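Local coordinates for Tll0287 protein (Thermosynechococcus elongatus, PDB 5B82) that binds a covalently attached heme c with His/Cys axial ligation in a PAS-like domain, and probably has a redox or sensing role, at residues Y131-D136 against G174-T179. Numbering follows the deposited sequence.
Sequences YFRRID and GMYAVT. With HEC (heme c), chain B.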
loop_
_atom_site.group_PDB
_atom_site.type_symbol
_atom_site.label_atom_id
_atom_site.label_comp_id
_atom_site.label_asym_id
_atom_site.label_seq_id
_atom_site.Cartn_x
_atom_site.Cartn_y
_atom_site.Cartn_z
ATOM N N TYR A 131 -1.517 12.816 3.297
ATOM C CA TYR A 131 -2.089 12.420 2.023
ATOM C C TYR A 131 -2.294 10.922 2.040
ATOM O O TYR A 131 -1.410 10.175 2.483
ATOM C CB TYR A 131 -1.139 12.807 0.885
ATOM C CG TYR A 131 -1.550 12.346 -0.516
ATOM C CD1 TYR A 131 -2.596 12.961 -1.200
ATOM C CD2 TYR A 131 -0.857 11.332 -1.172
ATOM C CE1 TYR A 131 -2.953 12.567 -2.492
ATOM C CE2 TYR A 131 -1.213 10.930 -2.479
ATOM C CZ TYR A 131 -2.256 11.558 -3.122
ATOM O OH TYR A 131 -2.607 11.168 -4.412
ATOM N N PHE A 132 -3.466 10.492 1.571
ATOM C CA PHE A 132 -3.809 9.083 1.509
ATOM C C PHE A 132 -4.227 8.762 0.083
ATOM O O PHE A 132 -4.925 9.538 -0.544
ATOM C CB PHE A 132 -4.966 8.764 2.447
ATOM C CG PHE A 132 -4.688 9.128 3.894
ATOM C CD1 PHE A 132 -4.068 8.227 4.737
ATOM C CD2 PHE A 132 -5.052 10.369 4.388
ATOM C CE1 PHE A 132 -3.794 8.562 6.080
ATOM C CE2 PHE A 132 -4.793 10.713 5.730
ATOM C CZ PHE A 132 -4.166 9.807 6.565
ATOM N N ARG A 133 -3.812 7.603 -0.403
ATOM C CA ARG A 133 -4.168 7.202 -1.759
ATOM C C ARG A 133 -4.568 5.738 -1.729
ATOM O O ARG A 133 -3.803 4.875 -1.288
ATOM C CB ARG A 133 -3.004 7.480 -2.721
ATOM C CG ARG A 133 -3.394 7.476 -4.240
ATOM C CD ARG A 133 -3.178 6.128 -4.869
ATOM N NE ARG A 133 -3.387 6.167 -6.325
ATOM C CZ ARG A 133 -4.526 5.835 -6.926
ATOM N NH1 ARG A 133 -5.567 5.431 -6.199
ATOM N NH2 ARG A 133 -4.625 5.889 -8.255
ATOM N N ARG A 134 -5.784 5.451 -2.178
ATOM C CA ARG A 134 -6.284 4.080 -2.115
ATOM C C ARG A 134 -5.480 3.114 -2.993
ATOM O O ARG A 134 -4.916 3.494 -4.022
ATOM C CB ARG A 134 -7.784 4.016 -2.458
ATOM C CG ARG A 134 -8.097 3.656 -3.896
ATOM C CD ARG A 134 -9.591 3.832 -4.234
ATOM N NE ARG A 134 -10.439 2.718 -3.819
ATOM C CZ ARG A 134 -11.579 2.855 -3.144
ATOM N NH1 ARG A 134 -12.004 4.065 -2.793
ATOM N NH2 ARG A 134 -12.297 1.785 -2.821
ATOM N N ILE A 135 -5.422 1.866 -2.550
ATOM C CA ILE A 135 -4.854 0.775 -3.330
ATOM C C ILE A 135 -5.962 -0.243 -3.581
ATOM O O ILE A 135 -6.552 -0.773 -2.636
ATOM C CB ILE A 135 -3.724 0.073 -2.564
ATOM C CG1 ILE A 135 -2.594 1.054 -2.269
ATOM C CG2 ILE A 135 -3.183 -1.113 -3.368
ATOM C CD1 ILE A 135 -1.655 0.614 -1.163
ATOM N N ASP A 136 -6.251 -0.520 -4.845
ATOM C CA ASP A 136 -7.271 -1.504 -5.163
ATOM C C ASP A 136 -6.637 -2.823 -5.593
ATOM O O ASP A 136 -5.451 -2.879 -5.915
ATOM C CB ASP A 136 -8.233 -0.982 -6.233
ATOM C CG ASP A 136 -9.154 0.122 -5.712
ATOM O OD1 ASP A 136 -9.505 0.106 -4.510
ATOM O OD2 ASP A 136 -9.536 1.005 -6.515
ATOM N N GLY A 174 -5.976 -1.540 0.625
ATOM C CA GLY A 174 -5.353 -0.729 1.655
ATOM C C GLY A 174 -5.112 0.644 1.061
ATOM O O GLY A 174 -5.827 1.069 0.146
ATOM N N MET A 175 -4.095 1.339 1.554
ATOM C CA MET A 175 -3.813 2.696 1.101
ATOM C C MET A 175 -2.357 3.046 1.318
ATOM O O MET A 175 -1.670 2.386 2.111
ATOM C CB MET A 175 -4.684 3.696 1.855
ATOM C CG MET A 175 -4.273 3.908 3.314
ATOM S SD MET A 175 -5.486 4.894 4.189
ATOM C CE MET A 175 -4.755 4.892 5.845
ATOM N N TYR A 176 -1.871 4.057 0.594
ATOM C CA TYR A 176 -0.608 4.707 0.961
ATOM C C TYR A 176 -0.941 5.862 1.894
ATOM O O TYR A 176 -1.977 6.507 1.728
ATOM C CB TYR A 176 0.126 5.259 -0.261
ATOM C CG TYR A 176 0.342 4.239 -1.352
ATOM C CD1 TYR A 176 1.420 3.359 -1.310
ATOM C CD2 TYR A 176 -0.524 4.164 -2.424
ATOM C CE1 TYR A 176 1.611 2.416 -2.311
ATOM C CE2 TYR A 176 -0.334 3.241 -3.432
ATOM C CZ TYR A 176 0.725 2.368 -3.367
ATOM O OH TYR A 176 0.891 1.444 -4.368
ATOM N N ALA A 177 -0.068 6.122 2.865
ATOM C CA ALA A 177 -0.246 7.234 3.810
ATOM C C ALA A 177 1.047 8.030 3.921
ATOM O O ALA A 177 2.107 7.475 4.227
ATOM C CB ALA A 177 -0.640 6.714 5.173
ATOM N N VAL A 178 0.972 9.323 3.645
ATOM C CA VAL A 178 2.134 10.193 3.770
ATOM C C VAL A 178 1.844 11.332 4.732
ATOM O O VAL A 178 0.749 11.889 4.719
ATOM C CB VAL A 178 2.524 10.798 2.414
ATOM C CG1 VAL A 178 3.706 11.746 2.567
ATOM C CG2 VAL A 178 2.829 9.696 1.408
ATOM N N THR A 179 2.820 11.677 5.568
ATOM C CA THR A 179 2.692 12.850 6.416
ATOM C C THR A 179 3.837 13.829 6.173
ATOM O O THR A 179 5.011 13.453 6.215
ATOM C CB THR A 179 2.665 12.482 7.910
ATOM O OG1 THR A 179 1.468 11.755 8.200
ATOM C CG2 THR A 179 2.690 13.746 8.783
HETATM FE FE HEC B . 1.361 -7.516 -2.295
HETATM C CHA HEC B . 2.325 -6.555 0.815
HETATM C CHB HEC B . -0.870 -4.827 -2.374
HETATM C CHC HEC B . 0.517 -8.252 -5.494
HETATM C CHD HEC B . 3.238 -10.386 -2.089
HETATM N NA HEC B . 0.778 -6.011 -0.995
HETATM C C1A HEC B . 1.420 -5.733 0.194
HETATM C C2A HEC B . 0.962 -4.445 0.676
HETATM C C3A HEC B . 0.081 -3.979 -0.219
HETATM C C4A HEC B . -0.056 -4.948 -1.275
HETATM C CMA HEC B . -0.690 -2.650 -0.167
HETATM C CAA HEC B . 1.425 -3.733 1.972
HETATM C CBA HEC B . 0.421 -3.898 3.112
HETATM C CGA HEC B . 0.604 -5.236 3.778
HETATM O O1A HEC B . -0.334 -6.068 3.728
HETATM O O2A HEC B . 1.703 -5.494 4.335
HETATM N NB HEC B . 0.054 -6.697 -3.647
HETATM C C1B HEC B . -0.728 -5.569 -3.519
HETATM C C2B HEC B . -1.370 -5.300 -4.789
HETATM C C3B HEC B . -0.993 -6.251 -5.645
HETATM C C4B HEC B . -0.084 -7.141 -4.952
HETATM C CMB HEC B . -2.362 -4.142 -5.069
HETATM C CAB HEC B . -1.425 -6.383 -7.125
HETATM C CBB HEC B . -0.874 -5.202 -7.966
HETATM N NC HEC B . 1.772 -9.057 -3.540
HETATM C C1C HEC B . 1.362 -9.133 -4.852
HETATM C C2C HEC B . 2.089 -10.215 -5.482
HETATM C C3C HEC B . 2.736 -10.892 -4.518
HETATM C C4C HEC B . 2.617 -10.119 -3.294
HETATM C CMC HEC B . 1.749 -10.738 -6.898
HETATM C CAC HEC B . 3.558 -12.200 -4.668
HETATM C CBC HEC B . 4.724 -12.131 -5.683
HETATM N ND HEC B . 2.531 -8.380 -0.855
HETATM C C1D HEC B . 3.331 -9.503 -1.038
HETATM C C2D HEC B . 4.272 -9.594 0.062
HETATM C C3D HEC B . 3.964 -8.400 0.957
HETATM C C4D HEC B . 2.880 -7.707 0.317
HETATM C CMD HEC B . 5.356 -10.667 0.294
HETATM C CAD HEC B . 4.674 -7.983 2.263
HETATM C CBD HEC B . 5.815 -7.078 1.816
HETATM C CGD HEC B . 6.500 -6.422 2.994
HETATM O O1D HEC B . 7.096 -7.139 3.829
HETATM O O2D HEC B . 6.448 -5.176 3.084
#
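Y131 pairs with V178 through two backbone hydrogen bonds, opening an antiparallel ladder between the two central strands of the PAS-like sheet. F132 turns to the other face, the one covered by helix 103-114. There its ring atom CD1 lies 3.6 Å from M175 CE, with the sulfur set obliquely to the ring in a Met-aromatic contact, and CE1 reaches A177 CB. R133 exchanges two more backbone bonds with Y176, while its side chain, bent at chi2 (-94°), runs alongside the tyrosine and on to a salt bridge with E39 of helix 28-49. R134 returns to the F132 face, and its NE makes a straight salt bridge to D136 OD1 (2.9 Å), the carboxylate oxygen lying in the guanidinium plane. I135 N donates to G174 O from above the carbonyl plane. The I135 side chain crosses the Y176 ring, with CD1 over its centre, 3.7 Å from the centroid, a CH-pi contact. Because Y176 OH also bonds D42 and R45, an alanine in place of Y176 would probably cost I135 CD1 the ring it packs on and leave D42 and R45 without their shared hydroxyl partner. The same methyl, I135 CD1, also touches heme c, 3.5 Å from its CMA.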